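PDB 2ZB9: putative transcriptional regulator from Streptomyces coelicolor, which probably binds cis-regulatory DNA as a dimeric transcription factor of the TetR family, through an N-terminal helix-turn-helix motif. Local coordinates for residues Q98-T107 / L170-L178. Sequence-based numbering, arbitrary orientation.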
loop_
_atom_site.group_PDB
_atom_site.type_symbol
_atom_site.label_atom_id
_atom_site.label_comp_id
_atom_site.label_asym_id
_atom_site.label_seq_id
_atom_site.Cartn_x
_atom_site.Cartn_y
_atom_site.Cartn_z
ATOM N N GLN A 98 -12.996 7.295 -12.188
ATOM C CA GLN A 98 -12.811 7.321 -10.737
ATOM C C GLN A 98 -11.333 7.235 -10.352
ATOM O O GLN A 98 -10.884 7.961 -9.472
ATOM C CB GLN A 98 -13.602 6.180 -10.083
ATOM C CG GLN A 98 -13.869 6.332 -8.584
ATOM C CD GLN A 98 -12.633 6.141 -7.730
ATOM O OE1 GLN A 98 -11.689 5.466 -8.130
ATOM N NE2 GLN A 98 -12.645 6.715 -6.529
ATOM N N LEU A 99 -10.578 6.356 -11.005
ATOM C CA LEU A 99 -9.152 6.219 -10.701
ATOM C C LEU A 99 -8.400 7.514 -11.019
ATOM O O LEU A 99 -7.421 7.847 -10.349
ATOM C CB LEU A 99 -8.507 5.070 -11.496
ATOM C CG LEU A 99 -8.313 3.652 -10.935
ATOM C CD1 LEU A 99 -7.937 3.715 -9.454
ATOM C CD2 LEU A 99 -9.567 2.841 -11.128
ATOM N N ARG A 100 -8.846 8.240 -12.044
ATOM C CA ARG A 100 -8.187 9.502 -12.401
ATOM C C ARG A 100 -8.476 10.592 -11.375
ATOM O O ARG A 100 -7.592 11.374 -11.027
ATOM C CB ARG A 100 -8.607 9.954 -13.802
ATOM C CG ARG A 100 -7.835 9.223 -14.898
ATOM C CD ARG A 100 -8.463 9.369 -16.277
ATOM N NE ARG A 100 -7.713 8.563 -17.238
ATOM C CZ ARG A 100 -8.170 8.150 -18.417
ATOM N NH1 ARG A 100 -9.397 8.463 -18.817
ATOM N NH2 ARG A 100 -7.394 7.404 -19.192
ATOM N N ALA A 101 -9.709 10.647 -10.884
ATOM C CA ALA A 101 -10.051 11.636 -9.868
ATOM C C ALA A 101 -9.253 11.277 -8.603
ATOM O O ALA A 101 -8.746 12.151 -7.896
ATOM C CB ALA A 101 -11.556 11.607 -9.592
ATOM N N PHE A 102 -9.122 9.977 -8.344
ATOM C CA PHE A 102 -8.378 9.488 -7.187
ATOM C C PHE A 102 -6.915 9.895 -7.303
ATOM O O PHE A 102 -6.317 10.391 -6.352
ATOM C CB PHE A 102 -8.480 7.963 -7.111
ATOM C CG PHE A 102 -7.692 7.354 -5.990
ATOM C CD1 PHE A 102 -8.067 7.561 -4.669
ATOM C CD2 PHE A 102 -6.584 6.551 -6.254
ATOM C CE1 PHE A 102 -7.350 6.969 -3.618
ATOM C CE2 PHE A 102 -5.861 5.957 -5.215
ATOM C CZ PHE A 102 -6.247 6.168 -3.896
ATOM N N THR A 103 -6.345 9.670 -8.481
ATOM C CA THR A 103 -4.956 10.016 -8.742
ATOM C C THR A 103 -4.727 11.514 -8.596
ATOM O O THR A 103 -3.713 11.943 -8.050
ATOM C CB THR A 103 -4.537 9.550 -10.156
ATOM O OG1 THR A 103 -4.467 8.119 -10.170
ATOM C CG2 THR A 103 -3.175 10.120 -10.539
ATOM N N HIS A 104 -5.670 12.311 -9.083
ATOM C CA HIS A 104 -5.549 13.756 -8.974
ATOM C C HIS A 104 -5.486 14.134 -7.495
ATOM O O HIS A 104 -4.612 14.890 -7.071
ATOM C CB HIS A 104 -6.747 14.447 -9.626
ATOM C CG HIS A 104 -6.748 15.935 -9.449
ATOM N ND1 HIS A 104 -5.986 16.778 -10.228
ATOM C CD2 HIS A 104 -7.388 16.724 -8.554
ATOM C CE1 HIS A 104 -6.156 18.024 -9.820
ATOM N NE2 HIS A 104 -7.001 18.018 -8.805
ATOM N N VAL A 105 -6.418 13.601 -6.711
ATOM C CA VAL A 105 -6.448 13.878 -5.280
ATOM C C VAL A 105 -5.145 13.484 -4.596
ATOM O O VAL A 105 -4.574 14.259 -3.828
ATOM C CB VAL A 105 -7.604 13.120 -4.578
ATOM C CG1 VAL A 105 -7.420 13.175 -3.056
ATOM C CG2 VAL A 105 -8.943 13.739 -4.958
ATOM N N MET A 106 -4.667 12.280 -4.889
ATOM C CA MET A 106 -3.452 11.766 -4.260
ATOM C C MET A 106 -2.114 12.377 -4.685
ATOM O O MET A 106 -1.150 12.338 -3.915
ATOM C CB MET A 106 -3.393 10.247 -4.440
ATOM C CG MET A 106 -4.602 9.505 -3.860
ATOM S SD MET A 106 -4.838 9.825 -2.089
ATOM C CE MET A 106 -3.565 8.807 -1.404
ATOM N N THR A 107 -2.046 12.953 -5.885
ATOM C CA THR A 107 -0.786 13.523 -6.373
ATOM C C THR A 107 -0.758 15.039 -6.571
ATOM O O THR A 107 0.311 15.649 -6.523
ATOM C CB THR A 107 -0.373 12.897 -7.730
ATOM O OG1 THR A 107 -1.380 13.184 -8.707
ATOM C CG2 THR A 107 -0.206 11.392 -7.614
ATOM N N LEU A 170 -6.262 -2.369 -8.076
ATOM C CA LEU A 170 -6.483 -1.056 -8.672
ATOM C C LEU A 170 -5.965 -0.008 -7.692
ATOM O O LEU A 170 -4.830 0.438 -7.792
ATOM C CB LEU A 170 -7.969 -0.796 -8.941
ATOM C CG LEU A 170 -8.658 -1.336 -10.195
ATOM C CD1 LEU A 170 -7.687 -1.331 -11.369
ATOM C CD2 LEU A 170 -9.172 -2.721 -9.937
ATOM N N TRP A 171 -6.804 0.368 -6.732
ATOM C CA TRP A 171 -6.431 1.361 -5.731
ATOM C C TRP A 171 -5.217 0.918 -4.906
ATOM O O TRP A 171 -4.319 1.714 -4.637
ATOM C CB TRP A 171 -7.642 1.640 -4.827
ATOM C CG TRP A 171 -8.785 2.198 -5.620
ATOM C CD1 TRP A 171 -8.948 3.498 -6.013
ATOM C CD2 TRP A 171 -9.826 1.448 -6.269
ATOM N NE1 TRP A 171 -10.012 3.601 -6.873
ATOM C CE2 TRP A 171 -10.566 2.365 -7.053
ATOM C CE3 TRP A 171 -10.195 0.097 -6.269
ATOM C CZ2 TRP A 171 -11.662 1.966 -7.838
ATOM C CZ3 TRP A 171 -11.285 -0.299 -7.049
ATOM C CH2 TRP A 171 -12.003 0.638 -7.823
ATOM N N GLY A 172 -5.188 -0.351 -4.515
ATOM C CA GLY A 172 -4.062 -0.844 -3.738
ATOM C C GLY A 172 -2.743 -0.654 -4.470
ATOM O O GLY A 172 -1.731 -0.312 -3.857
ATOM N N ALA A 173 -2.760 -0.887 -5.783
ATOM C CA ALA A 173 -1.575 -0.730 -6.633
ATOM C C ALA A 173 -1.109 0.721 -6.623
ATOM O O ALA A 173 0.090 0.995 -6.633
ATOM C CB ALA A 173 -1.892 -1.159 -8.070
ATOM N N VAL A 174 -2.063 1.650 -6.629
ATOM C CA VAL A 174 -1.748 3.078 -6.604
ATOM C C VAL A 174 -1.152 3.441 -5.241
ATOM O O VAL A 174 -0.116 4.105 -5.163
ATOM C CB VAL A 174 -3.015 3.947 -6.821
ATOM C CG1 VAL A 174 -2.643 5.435 -6.780
ATOM C CG2 VAL A 174 -3.672 3.593 -8.148
ATOM N N TYR A 175 -1.816 3.010 -4.170
ATOM C CA TYR A 175 -1.326 3.282 -2.825
ATOM C C TYR A 175 0.104 2.772 -2.697
ATOM O O TYR A 175 0.969 3.443 -2.132
ATOM C CB TYR A 175 -2.191 2.575 -1.776
ATOM C CG TYR A 175 -3.460 3.305 -1.380
ATOM C CD1 TYR A 175 -3.405 4.530 -0.723
ATOM C CD2 TYR A 175 -4.715 2.758 -1.649
ATOM C CE1 TYR A 175 -4.571 5.199 -0.339
ATOM C CE2 TYR A 175 -5.890 3.416 -1.271
ATOM C CZ TYR A 175 -5.807 4.638 -0.618
ATOM O OH TYR A 175 -6.959 5.303 -0.254
ATOM N N HIS A 176 0.356 1.582 -3.231
ATOM C CA HIS A 176 1.688 1.003 -3.135
ATOM C C HIS A 176 2.747 1.832 -3.841
ATOM O O HIS A 176 3.823 2.080 -3.288
ATOM C CB HIS A 176 1.690 -0.420 -3.689
ATOM C CG HIS A 176 3.036 -1.070 -3.670
ATOM N ND1 HIS A 176 3.789 -1.256 -4.808
ATOM C CD2 HIS A 176 3.771 -1.565 -2.644
ATOM C CE1 HIS A 176 4.930 -1.840 -4.485
ATOM N NE2 HIS A 176 4.943 -2.039 -3.180
ATOM N N ARG A 177 2.457 2.267 -5.057
ATOM C CA ARG A 177 3.433 3.067 -5.776
ATOM C C ARG A 177 3.577 4.420 -5.073
ATOM O O ARG A 177 4.639 5.040 -5.124
ATOM C CB ARG A 177 3.023 3.234 -7.245
ATOM C CG ARG A 177 4.153 3.722 -8.131
ATOM C CD ARG A 177 3.811 3.684 -9.629
ATOM N NE ARG A 177 3.987 2.365 -10.242
ATOM C CZ ARG A 177 4.111 2.170 -11.554
ATOM N NH1 ARG A 177 4.083 3.207 -12.380
ATOM N NH2 ARG A 177 4.261 0.947 -12.048
ATOM N N LEU A 178 2.517 4.861 -4.394
ATOM C CA LEU A 178 2.564 6.128 -3.664
ATOM C C LEU A 178 3.357 6.007 -2.366
ATOM O O LEU A 178 4.143 6.894 -2.043
ATOM C CB LEU A 178 1.158 6.630 -3.325
ATOM C CG LEU A 178 0.335 7.291 -4.426
ATOM C CD1 LEU A 178 -1.096 7.491 -3.934
ATOM C CD2 LEU A 178 0.967 8.619 -4.814
#
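Phe102 inserts between Trp171 and Tyr175, a flat, apolar group long enough to span helices whose axes come no closer than 11.3 Å. With CG anti to the backbone N (chi1 177°), the ring is carried over to Trp171, Val174 and Tyr175. Trp171 turns an edge to one of its faces in a T-shaped pair, CD1 lying 3.9 Å from Phe102 CD2, while Phe102 in turn presents its own edge, through CZ, to the face of Tyr175, 3.6 Å from Tyr175 CZ; Tyr175 also meets His176 of the second subunit. Branched Val174 packs at the ring's edge, CB in its plane, with CG1 3.6 Å from Phe102 CE2. Flexible Met106, bent at chi2 and chi3, lays CG against the Phe102 face opposite Trp171 and CE by Tyr175 CE1, with CB 3.6 Å from Leu178 CD1. At the other end Leu99 lays CD1 over the indole face, 3.7 Å from the five-membered ring centroid, a CH-pi contact. The polar edge is Gln98: its OE1 takes the indole N-H of Trp171 (NE1 to OE1 2.8 Å, N-H...O angle 151°), nearly in the ring plane, and its NE2 donates to Leu83 O. Two near-parallel helices, crossing at -22°, thus share a buried aromatic cluster within the all-helical C-terminal domain of a TetR-family regulator.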